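Carbohydrate kinase, FGGY (Novosphingobium aromaticivorans, PDB 3H6E) probably acts as a kinase that transfers phosphate to a carbohydrate substrate. Local coordinates at residues F261-L266 and D383-T388; A279-V284 and R344-Y349; G301-T306 and L339-R344. All blocks are in the same frame, centred on the assembly; numbering follows the deposited sequence.

Contact 1 (F261-L266 and D383-T388); sequences FIAMRL and DLIGST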
ATOM      1  N   PHE A 261       7.259  -4.508   5.606  1.00 21.62           N
ATOM      2  CA  PHE A 261       6.413  -5.687   5.534  1.00 22.03           C
ATOM      3  C   PHE A 261       5.033  -5.275   6.032  1.00 21.31           C
ATOM      4  O   PHE A 261       4.889  -4.836   7.171  1.00 21.32           O
ATOM      5  CB  PHE A 261       6.968  -6.799   6.421  1.00 22.55           C
ATOM      6  CG  PHE A 261       8.162  -7.502   5.848  1.00 24.27           C
ATOM      7  CD1 PHE A 261       9.126  -6.805   5.138  1.00 24.47           C
ATOM      8  CD2 PHE A 261       8.337  -8.863   6.048  1.00 25.46           C
ATOM      9  CE1 PHE A 261      10.231  -7.455   4.621  1.00 26.12           C
ATOM     10  CE2 PHE A 261       9.442  -9.519   5.538  1.00 24.99           C
ATOM     11  CZ  PHE A 261      10.389  -8.817   4.822  1.00 26.32           C
ATOM     12  N   ILE A 262       4.023  -5.395   5.177  1.00 20.51           N
ATOM     13  CA  ILE A 262       2.682  -4.949   5.532  1.00 19.77           C
ATOM     14  C   ILE A 262       1.642  -6.043   5.354  1.00 19.61           C
ATOM     15  O   ILE A 262       1.472  -6.583   4.262  1.00 19.12           O
ATOM     16  CB  ILE A 262       2.250  -3.722   4.707  1.00 21.50           C
ATOM     17  CG1 ILE A 262       3.278  -2.597   4.844  1.00 21.06           C
ATOM     18  CG2 ILE A 262       0.871  -3.244   5.146  1.00 20.71           C
ATOM     19  CD1 ILE A 262       2.961  -1.378   4.012  1.00 18.88           C
ATOM     20  N   ALA A 263       0.947  -6.363   6.439  1.00 20.37           N
ATOM     21  CA  ALA A 263      -0.136  -7.331   6.401  1.00 18.87           C
ATOM     22  C   ALA A 263      -1.470  -6.612   6.254  1.00 19.98           C
ATOM     23  O   ALA A 263      -1.867  -5.839   7.126  1.00 19.86           O
ATOM     24  CB  ALA A 263      -0.128  -8.190   7.655  1.00 16.61           C
HETATM   25  N   MSE A 264      -2.156  -6.867   5.144  1.00 20.09           N
HETATM   26  CA  MSE A 264      -3.478  -6.305   4.919  1.00 18.85           C
HETATM   27  C   MSE A 264      -4.504  -7.423   4.820  1.00 21.13           C
HETATM   28  O   MSE A 264      -4.497  -8.207   3.869  1.00 20.92           O
HETATM   29  CB  MSE A 264      -3.484  -5.464   3.649  1.00 19.87           C
HETATM   30  CG  MSE A 264      -2.432  -4.361   3.651  1.00 21.80           C
HETATM   31 SE   MSE A 264      -2.355  -3.405   1.955  1.00 46.91          SE
HETATM   32  CE  MSE A 264      -4.092  -2.519   2.025  1.00 23.96           C
ATOM     33  N   ARG A 265      -5.382  -7.498   5.814  1.00 19.50           N
ATOM     34  CA  ARG A 265      -6.355  -8.578   5.879  1.00 19.54           C
ATOM     35  C   ARG A 265      -7.689  -8.208   5.239  1.00 20.57           C
ATOM     36  O   ARG A 265      -8.171  -7.087   5.379  1.00 20.97           O
ATOM     37  CB  ARG A 265      -6.578  -9.007   7.330  1.00 20.81           C
ATOM     38  CG  ARG A 265      -7.773  -9.919   7.517  1.00 20.68           C
ATOM     39  CD  ARG A 265      -8.017 -10.229   8.976  1.00 20.76           C
ATOM     40  NE  ARG A 265      -9.230 -11.021   9.143  1.00 23.85           N
ATOM     41  CZ  ARG A 265      -9.811 -11.281  10.309  1.00 20.42           C
ATOM     42  NH1 ARG A 265      -9.297 -10.809  11.432  1.00 21.06           N
ATOM     43  NH2 ARG A 265     -10.914 -12.010  10.345  1.00 19.92           N
ATOM     44  N   LEU A 266      -8.279  -9.168   4.537  1.00 21.78           N
ATOM     45  CA  LEU A 266      -9.605  -9.005   3.958  1.00 23.84           C
ATOM     46  C   LEU A 266     -10.575  -9.895   4.719  1.00 24.05           C
ATOM     47  O   LEU A 266     -10.823 -11.034   4.320  1.00 25.00           O
ATOM     48  CB  LEU A 266      -9.591  -9.392   2.480  1.00 22.86           C
ATOM     49  CG  LEU A 266      -8.489  -8.730   1.649  1.00 24.94           C
ATOM     50  CD1 LEU A 266      -8.290  -9.432   0.308  1.00 22.26           C
ATOM     51  CD2 LEU A 266      -8.783  -7.251   1.460  1.00 24.93           C
ATOM     52  N   ASP A 383      -1.093 -12.001  13.615  1.00 22.76           N
ATOM     53  CA  ASP A 383      -1.980 -12.347  14.725  1.00 24.73           C
ATOM     54  C   ASP A 383      -2.656 -11.137  15.365  1.00 22.56           C
ATOM     55  O   ASP A 383      -3.791 -11.235  15.822  1.00 23.83           O
ATOM     56  CB  ASP A 383      -1.232 -13.158  15.785  1.00 23.95           C
ATOM     57  CG  ASP A 383      -1.002 -14.591  15.357  1.00 27.28           C
ATOM     58  OD1 ASP A 383      -1.696 -15.037  14.418  1.00 26.24           O
ATOM     59  OD2 ASP A 383      -0.137 -15.266  15.955  1.00 28.40           O
ATOM     60  N   LEU A 384      -1.959 -10.005  15.403  1.00 21.49           N
ATOM     61  CA  LEU A 384      -2.541  -8.763  15.918  1.00 23.00           C
ATOM     62  C   LEU A 384      -3.847  -8.382  15.225  1.00 22.22           C
ATOM     63  O   LEU A 384      -4.694  -7.725  15.820  1.00 24.63           O
ATOM     64  CB  LEU A 384      -1.545  -7.606  15.798  1.00 23.12           C
ATOM     65  CG  LEU A 384      -0.788  -7.156  17.050  1.00 25.38           C
ATOM     66  CD1 LEU A 384      -0.513  -8.317  17.992  1.00 25.60           C
ATOM     67  CD2 LEU A 384       0.502  -6.438  16.666  1.00 26.31           C
ATOM     68  N   ILE A 385      -4.008  -8.795  13.971  1.00 23.07           N
ATOM     69  CA  ILE A 385      -5.172  -8.400  13.180  1.00 22.54           C
ATOM     70  C   ILE A 385      -6.106  -9.570  12.876  1.00 22.48           C
ATOM     71  O   ILE A 385      -7.096  -9.409  12.164  1.00 21.43           O
ATOM     72  CB  ILE A 385      -4.757  -7.716  11.851  1.00 22.10           C
ATOM     73  CG1 ILE A 385      -3.832  -8.628  11.043  1.00 22.11           C
ATOM     74  CG2 ILE A 385      -4.075  -6.382  12.126  1.00 21.85           C
ATOM     75  CD1 ILE A 385      -3.429  -8.057   9.697  1.00 20.23           C
ATOM     76  N   GLY A 386      -5.786 -10.745  13.409  1.00 22.92           N
ATOM     77  CA  GLY A 386      -6.637 -11.910  13.245  1.00 21.13           C
ATOM     78  C   GLY A 386      -6.543 -12.577  11.886  1.00 22.54           C
ATOM     79  O   GLY A 386      -7.496 -13.221  11.445  1.00 22.18           O
ATOM     80  N   SER A 387      -5.398 -12.432  11.223  1.00 22.72           N
ATOM     81  CA  SER A 387      -5.169 -13.075   9.928  1.00 21.71           C
ATOM     82  C   SER A 387      -5.211 -14.592  10.057  1.00 21.49           C
ATOM     83  O   SER A 387      -4.532 -15.172  10.904  1.00 22.58           O
ATOM     84  CB  SER A 387      -3.818 -12.655   9.335  1.00 22.01           C
ATOM     85  OG  SER A 387      -3.862 -11.351   8.787  1.00 21.78           O
ATOM     86  N   THR A 388      -6.012 -15.228   9.208  1.00 22.09           N
ATOM     87  CA  THR A 388      -6.113 -16.680   9.178  1.00 20.37           C
ATOM     88  C   THR A 388      -6.451 -17.176   7.780  1.00 21.89           C
ATOM     89  O   THR A 388      -6.774 -16.387   6.891  1.00 21.93           O
ATOM     90  CB  THR A 388      -7.208 -17.191  10.130  1.00 20.68           C
ATOM     91  OG1 THR A 388      -8.455 -16.565   9.803  1.00 19.89           O
ATOM     92  CG2 THR A 388      -6.851 -16.897  11.578  1.00 21.49           C
TER
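Ala263 meets Ile385 where the strand 261-266 passes the end of the helix 363-384: its CB lies 3.9 Å from Ile385 CD1, and Ile385 CD1 also rests against Ala263 O. Ile385 CG1 sits between its own backbone N and carbonyl carbon (chi1 56°), which sends CD1 onto the strand, while the Ile385 side chain also touches Pro294 and Ala296 of the strand 292-298. Two residues on, Arg265 carries the polar half. Its chain leaves with CG opposite the backbone N and runs extended to NE, its CB passing Ser387 OG at 3.9 Å, until the guanidinium arrives beside the turn that follows the helix. There Arg265 NH1 donates to Ile385 O at 2.7 Å (N-H...O 153°), in the carbonyl plane and on a lone pair, with the oxygen at the guanidinium edge. Gly386 O lies over one face instead, 3.0 Å from Arg265 NH1 but at an angle too poor for a bond. Arg265 NE forms a salt bridge with Glu251, which further fixes the group, and Ser387 OG bonds Thr253. Gly386 has positive phi and closes a Schellman motif, the classic C-terminal helix stop, here gripped by an arginine from a sheet strand in the actin-like ATPase fold of FGGY kinases.

Contact 2 (A279-V284 and R344-Y349); sequences ARDCLV and RGFGPY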
ATOM      1  N   ALA A 279       0.035   1.334  19.225  1.00 27.49           N
ATOM      2  CA  ALA A 279       1.443   1.375  19.594  1.00 25.36           C
ATOM      3  C   ALA A 279       2.247   0.225  18.999  1.00 28.10           C
ATOM      4  O   ALA A 279       3.476   0.268  18.973  1.00 30.62           O
ATOM      5  CB  ALA A 279       1.594   1.402  21.099  1.00 26.11           C
ATOM      6  N   ARG A 280       1.560  -0.805  18.520  1.00 28.23           N
ATOM      7  CA  ARG A 280       2.259  -1.947  17.946  1.00 27.65           C
ATOM      8  C   ARG A 280       2.212  -1.939  16.418  1.00 27.77           C
ATOM      9  O   ARG A 280       2.355  -2.976  15.767  1.00 28.02           O
ATOM     10  CB  ARG A 280       1.754  -3.264  18.545  1.00 27.68           C
ATOM     11  CG  ARG A 280       2.470  -3.622  19.842  1.00 26.96           C
ATOM     12  CD  ARG A 280       1.677  -4.574  20.720  1.00 27.71           C
ATOM     13  NE  ARG A 280       1.624  -5.933  20.189  1.00 31.28           N
ATOM     14  CZ  ARG A 280       2.634  -6.795  20.231  1.00 28.64           C
ATOM     15  NH1 ARG A 280       3.788  -6.437  20.767  1.00 32.38           N
ATOM     16  NH2 ARG A 280       2.489  -8.011  19.729  1.00 30.19           N
ATOM     17  N   ASP A 281       2.022  -0.743  15.865  1.00 26.34           N
ATOM     18  CA  ASP A 281       2.141  -0.500  14.432  1.00 25.77           C
ATOM     19  C   ASP A 281       1.030  -1.166  13.609  1.00 25.10           C
ATOM     20  O   ASP A 281       1.289  -1.771  12.566  1.00 23.68           O
ATOM     21  CB  ASP A 281       3.526  -0.926  13.929  1.00 25.78           C
ATOM     22  CG  ASP A 281       4.160   0.114  13.017  1.00 27.60           C
ATOM     23  OD1 ASP A 281       3.403   0.896  12.405  1.00 27.24           O
ATOM     24  OD2 ASP A 281       5.409   0.164  12.924  1.00 25.63           O
ATOM     25  N   CYS A 282      -0.205  -1.049  14.087  1.00 25.65           N
ATOM     26  CA  CYS A 282      -1.372  -1.489  13.328  1.00 23.36           C
ATOM     27  C   CYS A 282      -2.127  -0.274  12.801  1.00 24.02           C
ATOM     28  O   CYS A 282      -1.946   0.839  13.294  1.00 25.64           O
ATOM     29  CB  CYS A 282      -2.295  -2.346  14.196  1.00 23.37           C
ATOM     30  SG  CYS A 282      -1.590  -3.929  14.736  1.00 23.90           S
ATOM     31  N   LEU A 283      -2.970  -0.488  11.797  1.00 22.13           N
ATOM     32  CA  LEU A 283      -3.793   0.584  11.251  1.00 22.03           C
ATOM     33  C   LEU A 283      -4.994   0.002  10.508  1.00 22.92           C
ATOM     34  O   LEU A 283      -5.080  -1.209  10.303  1.00 24.68           O
ATOM     35  CB  LEU A 283      -2.974   1.493  10.327  1.00 22.40           C
ATOM     36  CG  LEU A 283      -2.394   0.894   9.039  1.00 24.60           C
ATOM     37  CD1 LEU A 283      -2.209   1.976   7.985  1.00 24.28           C
ATOM     38  CD2 LEU A 283      -1.085   0.153   9.298  1.00 23.19           C
ATOM     39  N   VAL A 284      -5.925   0.860  10.115  1.00 21.43           N
ATOM     40  CA  VAL A 284      -7.110   0.393   9.417  1.00 22.02           C
ATOM     41  C   VAL A 284      -7.285   1.062   8.066  1.00 21.58           C
ATOM     42  O   VAL A 284      -7.541   2.260   7.986  1.00 22.01           O
ATOM     43  CB  VAL A 284      -8.389   0.618  10.234  1.00 22.36           C
ATOM     44  CG1 VAL A 284      -9.575  -0.027   9.515  1.00 22.08           C
ATOM     45  CG2 VAL A 284      -8.228   0.061  11.644  1.00 21.65           C
ATOM     46  N   ARG A 344      13.936   0.678  16.240  1.00 33.16           N
ATOM     47  CA  ARG A 344      13.277   1.291  17.393  1.00 32.10           C
ATOM     48  C   ARG A 344      12.086   2.144  16.981  1.00 31.80           C
ATOM     49  O   ARG A 344      12.210   3.015  16.122  1.00 32.90           O
ATOM     50  CB  ARG A 344      14.262   2.157  18.179  1.00 32.78           C
ATOM     51  CG  ARG A 344      15.153   1.393  19.130  1.00 36.77           C
ATOM     52  CD  ARG A 344      14.414   1.008  20.397  1.00 37.68           C
ATOM     53  NE  ARG A 344      14.209   2.146  21.291  1.00 37.71           N
ATOM     54  CZ  ARG A 344      13.866   2.025  22.570  1.00 39.56           C
ATOM     55  NH1 ARG A 344      13.699   0.822  23.101  1.00 34.85           N
ATOM     56  NH2 ARG A 344      13.693   3.102  23.324  1.00 41.06           N
ATOM     57  N   GLY A 345      10.936   1.890  17.596  1.00 29.79           N
ATOM     58  CA  GLY A 345       9.749   2.684  17.345  1.00 30.08           C
ATOM     59  C   GLY A 345       8.840   2.169  16.242  1.00 30.64           C
ATOM     60  O   GLY A 345       7.824   2.786  15.937  1.00 30.29           O
ATOM     61  N   PHE A 346       9.190   1.034  15.646  1.00 29.20           N
ATOM     62  CA  PHE A 346       8.419   0.508  14.527  1.00 27.37           C
ATOM     63  C   PHE A 346       8.094  -0.968  14.697  1.00 30.17           C
ATOM     64  O   PHE A 346       8.884  -1.732  15.257  1.00 29.84           O
ATOM     65  CB  PHE A 346       9.174   0.724  13.213  1.00 27.55           C
ATOM     66  CG  PHE A 346       9.459   2.165  12.911  1.00 28.87           C
ATOM     67  CD1 PHE A 346       8.593   2.906  12.122  1.00 31.17           C
ATOM     68  CD2 PHE A 346      10.587   2.783  13.420  1.00 28.97           C
ATOM     69  CE1 PHE A 346       8.852   4.234  11.842  1.00 29.42           C
ATOM     70  CE2 PHE A 346      10.852   4.110  13.146  1.00 30.42           C
ATOM     71  CZ  PHE A 346       9.980   4.836  12.354  1.00 31.34           C
ATOM     72  N   GLY A 347       6.928  -1.366  14.203  1.00 26.51           N
ATOM     73  CA  GLY A 347       6.522  -2.755  14.252  1.00 25.96           C
ATOM     74  C   GLY A 347       5.826  -3.145  15.541  1.00 28.27           C
ATOM     75  O   GLY A 347       5.472  -2.288  16.356  1.00 27.23           O
ATOM     76  N   PRO A 348       5.620  -4.455  15.726  1.00 29.52           N
ATOM     77  CA  PRO A 348       4.951  -5.022  16.901  1.00 29.68           C
ATOM     78  C   PRO A 348       5.800  -4.906  18.162  1.00 30.53           C
ATOM     79  O   PRO A 348       5.246  -4.903  19.258  1.00 31.34           O
ATOM     80  CB  PRO A 348       4.775  -6.498  16.526  1.00 26.21           C
ATOM     81  CG  PRO A 348       4.940  -6.550  15.044  1.00 25.54           C
ATOM     82  CD  PRO A 348       5.919  -5.481  14.716  1.00 24.82           C
ATOM     83  N   TYR A 349       7.118  -4.814  18.010  1.00 29.21           N
ATOM     84  CA  TYR A 349       8.016  -4.751  19.163  1.00 30.89           C
ATOM     85  C   TYR A 349       8.851  -3.479  19.168  1.00 31.46           C
ATOM     86  O   TYR A 349      10.081  -3.551  19.145  1.00 31.53           O
ATOM     87  CB  TYR A 349       8.959  -5.955  19.170  1.00 32.21           C
ATOM     88  CG  TYR A 349       8.270  -7.293  19.036  1.00 29.93           C
ATOM     89  CD1 TYR A 349       7.866  -8.002  20.158  1.00 32.20           C
ATOM     90  CD2 TYR A 349       8.031  -7.848  17.788  1.00 29.32           C
ATOM     91  CE1 TYR A 349       7.237  -9.227  20.038  1.00 31.77           C
ATOM     92  CE2 TYR A 349       7.405  -9.073  17.658  1.00 29.69           C
ATOM     93  CZ  TYR A 349       7.011  -9.755  18.786  1.00 30.17           C
ATOM     94  OH  TYR A 349       6.397 -10.974  18.663  1.00 30.29           O
TER
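Asp281 and Arg280, adjacent in sequence, grip the loop 344-349 at different points. The Asp281 carboxylate reaches the backbone at Gly347, where Asp281 OD2 accepts from Gly347 N at 2.5 Å along a nearly straight line (169°), using its anti lone pair, the one turned away from OD1. The other oxygen, OD1, pairs with Arg297, so the carboxylate links the loop to the strand 292-298. Phe346 CB lies 3.8 Å from Asp281 OD2. Both segments belong to the C-terminal domain of an FGGY kinase, a member of the actin-like ATPase clan, and this loop docks just ahead of the edge strand 282-286 of its mixed sheet. Arg280 is bent at chi3 (72°), which curls the guanidinium back over Pro348: Pro348 CB lies over one face of the group, offset toward its rim, and Arg280 CG packs 3.1 Å from Pro348 O. Arg280 CZ stands 5.5 Å from the Tyr349 ring centroid, 18° off its normal, a long and at most weak cation-pi approach. With Arg280 cut back to an alanine, Pro348 is likely to lose the chain packed against its CB and carbonyl oxygen. The backbones add a CA-H...O contact, Pro348 CA to Arg280 O 3.5 Å.

Contact 3 (G301-T306 and L339-R344); sequences GREIET and LPTLMR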
ATOM      1  N   GLY A 301      12.189  -5.389   5.754  1.00 28.31           N
ATOM      2  CA  GLY A 301      13.295  -5.265   4.820  1.00 27.74           C
ATOM      3  C   GLY A 301      14.448  -4.434   5.344  1.00 28.99           C
ATOM      4  O   GLY A 301      15.606  -4.682   5.009  1.00 30.49           O
ATOM      5  N   ARG A 302      14.134  -3.444   6.170  1.00 29.26           N
ATOM      6  CA  ARG A 302      15.149  -2.557   6.721  1.00 29.94           C
ATOM      7  C   ARG A 302      16.008  -3.274   7.758  1.00 31.88           C
ATOM      8  O   ARG A 302      17.217  -3.051   7.843  1.00 31.02           O
ATOM      9  CB  ARG A 302      14.495  -1.325   7.346  1.00 30.50           C
ATOM     10  CG  ARG A 302      15.416  -0.538   8.258  1.00 31.11           C
ATOM     11  CD  ARG A 302      16.575   0.071   7.490  1.00 33.48           C
ATOM     12  NE  ARG A 302      16.135   1.117   6.570  1.00 35.28           N
ATOM     13  CZ  ARG A 302      16.026   2.402   6.898  1.00 35.29           C
ATOM     14  NH1 ARG A 302      16.328   2.805   8.126  1.00 32.32           N
ATOM     15  NH2 ARG A 302      15.619   3.284   5.994  1.00 29.19           N
ATOM     16  N   GLU A 303      15.379  -4.138   8.548  1.00 31.13           N
ATOM     17  CA  GLU A 303      16.095  -4.865   9.589  1.00 31.32           C
ATOM     18  C   GLU A 303      16.991  -5.930   8.972  1.00 31.29           C
ATOM     19  O   GLU A 303      18.158  -6.069   9.338  1.00 31.90           O
ATOM     20  CB  GLU A 303      15.110  -5.493  10.573  1.00 31.15           C
ATOM     21  CG  GLU A 303      14.002  -4.541  11.006  1.00 31.93           C
ATOM     22  CD  GLU A 303      13.285  -5.009  12.255  1.00 29.67           C
ATOM     23  OE1 GLU A 303      13.966  -5.498  13.180  1.00 29.77           O
ATOM     24  OE2 GLU A 303      12.044  -4.883  12.315  1.00 28.65           O
ATOM     25  N   ILE A 304      16.437  -6.677   8.026  1.00 30.80           N
ATOM     26  CA  ILE A 304      17.211  -7.665   7.296  1.00 31.74           C
ATOM     27  C   ILE A 304      18.466  -7.031   6.689  1.00 32.28           C
ATOM     28  O   ILE A 304      19.561  -7.584   6.790  1.00 30.96           O
ATOM     29  CB  ILE A 304      16.364  -8.328   6.194  1.00 30.93           C
ATOM     30  CG1 ILE A 304      15.267  -9.197   6.824  1.00 32.68           C
ATOM     31  CG2 ILE A 304      17.246  -9.150   5.272  1.00 29.75           C
ATOM     32  CD1 ILE A 304      14.396  -9.941   5.819  1.00 30.04           C
ATOM     33  N   GLU A 305      18.298  -5.860   6.077  1.00 30.54           N
ATOM     34  CA  GLU A 305      19.405  -5.164   5.428  1.00 30.66           C
ATOM     35  C   GLU A 305      20.466  -4.733   6.433  1.00 32.01           C
ATOM     36  O   GLU A 305      21.654  -4.702   6.115  1.00 30.58           O
ATOM     37  CB  GLU A 305      18.904  -3.943   4.660  1.00 31.30           C
ATOM     38  CG  GLU A 305      19.930  -3.373   3.695  1.00 31.96           C
ATOM     39  CD  GLU A 305      19.750  -1.886   3.462  1.00 34.23           C
ATOM     40  OE1 GLU A 305      19.310  -1.508   2.356  1.00 31.09           O
ATOM     41  OE2 GLU A 305      20.046  -1.099   4.392  1.00 36.50           O
ATOM     42  N   THR A 306      20.036  -4.387   7.641  1.00 32.89           N
ATOM     43  CA  THR A 306      20.983  -4.074   8.699  1.00 31.48           C
ATOM     44  C   THR A 306      21.864  -5.294   8.930  1.00 32.61           C
ATOM     45  O   THR A 306      23.080  -5.177   9.073  1.00 33.20           O
ATOM     46  CB  THR A 306      20.277  -3.700  10.013  1.00 32.08           C
ATOM     47  OG1 THR A 306      19.288  -2.693   9.762  1.00 33.70           O
ATOM     48  CG2 THR A 306      21.284  -3.178  11.032  1.00 32.00           C
ATOM     49  N   LEU A 339      16.839 -11.301  18.286  1.00 35.95           N
ATOM     50  CA  LEU A 339      15.746 -10.695  19.042  1.00 34.41           C
ATOM     51  C   LEU A 339      15.417  -9.289  18.530  1.00 35.40           C
ATOM     52  O   LEU A 339      16.316  -8.513  18.214  1.00 35.79           O
ATOM     53  CB  LEU A 339      16.090 -10.653  20.530  1.00 34.72           C
ATOM     54  CG  LEU A 339      16.594 -11.961  21.143  1.00 36.29           C
ATOM     55  CD1 LEU A 339      16.718 -11.823  22.647  1.00 39.12           C
ATOM     56  CD2 LEU A 339      15.681 -13.122  20.792  1.00 38.31           C
ATOM     57  N   PRO A 340      14.116  -8.967  18.437  1.00 35.49           N
ATOM     58  CA  PRO A 340      13.607  -7.652  18.021  1.00 35.63           C
ATOM     59  C   PRO A 340      13.980  -6.576  19.035  1.00 35.52           C
ATOM     60  O   PRO A 340      14.114  -6.896  20.213  1.00 36.24           O
ATOM     61  CB  PRO A 340      12.086  -7.848  18.023  1.00 34.44           C
ATOM     62  CG  PRO A 340      11.878  -9.324  17.946  1.00 36.08           C
ATOM     63  CD  PRO A 340      13.027  -9.922  18.695  1.00 36.31           C
ATOM     64  N   THR A 341      14.128  -5.327  18.599  1.00 34.48           N
ATOM     65  CA  THR A 341      13.928  -4.945  17.206  1.00 33.75           C
ATOM     66  C   THR A 341      15.138  -4.179  16.685  1.00 33.20           C
ATOM     67  O   THR A 341      15.923  -3.633  17.463  1.00 32.20           O
ATOM     68  CB  THR A 341      12.692  -4.032  17.049  1.00 32.53           C
ATOM     69  OG1 THR A 341      12.459  -3.773  15.659  1.00 31.14           O
ATOM     70  CG2 THR A 341      12.910  -2.712  17.767  1.00 30.93           C
ATOM     71  N   LEU A 342      15.277  -4.126  15.365  1.00 32.53           N
ATOM     72  CA  LEU A 342      16.372  -3.386  14.745  1.00 32.47           C
ATOM     73  C   LEU A 342      15.918  -2.020  14.224  1.00 31.83           C
ATOM     74  O   LEU A 342      16.715  -1.269  13.667  1.00 30.36           O
ATOM     75  CB  LEU A 342      17.025  -4.210  13.631  1.00 28.88           C
ATOM     76  CG  LEU A 342      17.693  -5.505  14.098  1.00 33.11           C
ATOM     77  CD1 LEU A 342      16.703  -6.666  14.071  1.00 32.06           C
ATOM     78  CD2 LEU A 342      18.918  -5.827  13.251  1.00 32.66           C
HETATM   79  N   MSE A 343      14.636  -1.713  14.411  1.00 33.32           N
HETATM   80  CA  MSE A 343      14.085  -0.403  14.067  1.00 32.91           C
HETATM   81  C   MSE A 343      13.256   0.187  15.204  1.00 32.16           C
HETATM   82  O   MSE A 343      12.025   0.202  15.133  1.00 29.67           O
HETATM   83  CB  MSE A 343      13.214  -0.487  12.812  1.00 32.79           C
HETATM   84  CG  MSE A 343      13.951  -0.251  11.510  1.00 36.59           C
HETATM   85 SE   MSE A 343      15.133   1.309  11.524  1.00 60.07          SE
HETATM   86  CE  MSE A 343      13.880   2.729  11.974  1.00 33.57           C
ATOM     87  N   ARG A 344      13.936   0.678  16.240  1.00 33.16           N
ATOM     88  CA  ARG A 344      13.277   1.291  17.393  1.00 32.10           C
ATOM     89  C   ARG A 344      12.086   2.144  16.981  1.00 31.80           C
ATOM     90  O   ARG A 344      12.210   3.015  16.122  1.00 32.90           O
ATOM     91  CB  ARG A 344      14.262   2.157  18.179  1.00 32.78           C
ATOM     92  CG  ARG A 344      15.153   1.393  19.130  1.00 36.77           C
ATOM     93  CD  ARG A 344      14.414   1.008  20.397  1.00 37.68           C
ATOM     94  NE  ARG A 344      14.209   2.146  21.291  1.00 37.71           N
ATOM     95  CZ  ARG A 344      13.866   2.025  22.570  1.00 39.56           C
ATOM     96  NH1 ARG A 344      13.699   0.822  23.101  1.00 34.85           N
ATOM     97  NH2 ARG A 344      13.693   3.102  23.324  1.00 41.06           N
TER
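Glu303, on the helix 300-308, supplies the polar link to the loop 339-344. Its OE1 accepts from Leu342 N at 2.9 Å (N-H...O 157°), and the donor stands above the carboxylate plane, 52° out of it. Thr341 OG1 approaches Glu303 OE1 at 3.4 Å, a weak hydrogen bond, and Tyr373 OH of the helix 363-384 is a further partner of OE1. Within the helix Thr306 OG1 bonds Arg302 O at 2.8 Å, joining Thr306 N there from the other face of the carbonyl plane.

Apolar contacts flank these bonds. Leu342 lays its CB 3.8 Å from Glu303 CB, crossing the Glu303 chain at a slant, while Leu342 CD2 reaches Thr306 CB at 4.1 Å, these two side chains running past each other in opposite directions. Selenomethionine Met343 folds back at chi2 and chi3 and puts its CG 3.6 Å from Arg302 CG, with its selenium also against that carbon and obliquely placed to the guanidinium. Arg302 CG lies opposite its backbone N (chi1 165°), which carries the aliphatic arm over to the loop.

A cis peptide joins Pro340 to Thr341, and Thr341 OG1 accepts from Met343 N at 3.2 Å in a nearly straight bond. This is an ST turn, and the helix glutamate clasps it in the C-terminal domain of an FGGY-type kinase.

The three contacts are nested along the chain: contact 3 lies inside the loop closed by contact 2, and contact 2 inside the one closed by contact 1. Contacts 2 and 3 share Arg344 and have centres about 13 Å apart; they meet where Tyr349 CB packs 3.8 Å from Pro340 CB. Contact 1 is also about 13 Å from contact 2, centre to centre, and Leu384 of the segment 383-388 joins them, its CD2 lying 3.8 Å from Cys282 SG. Contacts 1 and 3 are farther apart, about 20 Å between centres, yet Phe261 CZ comes within 4.3 Å of Ile304 CD1. All six segments belong to the C-terminal family region.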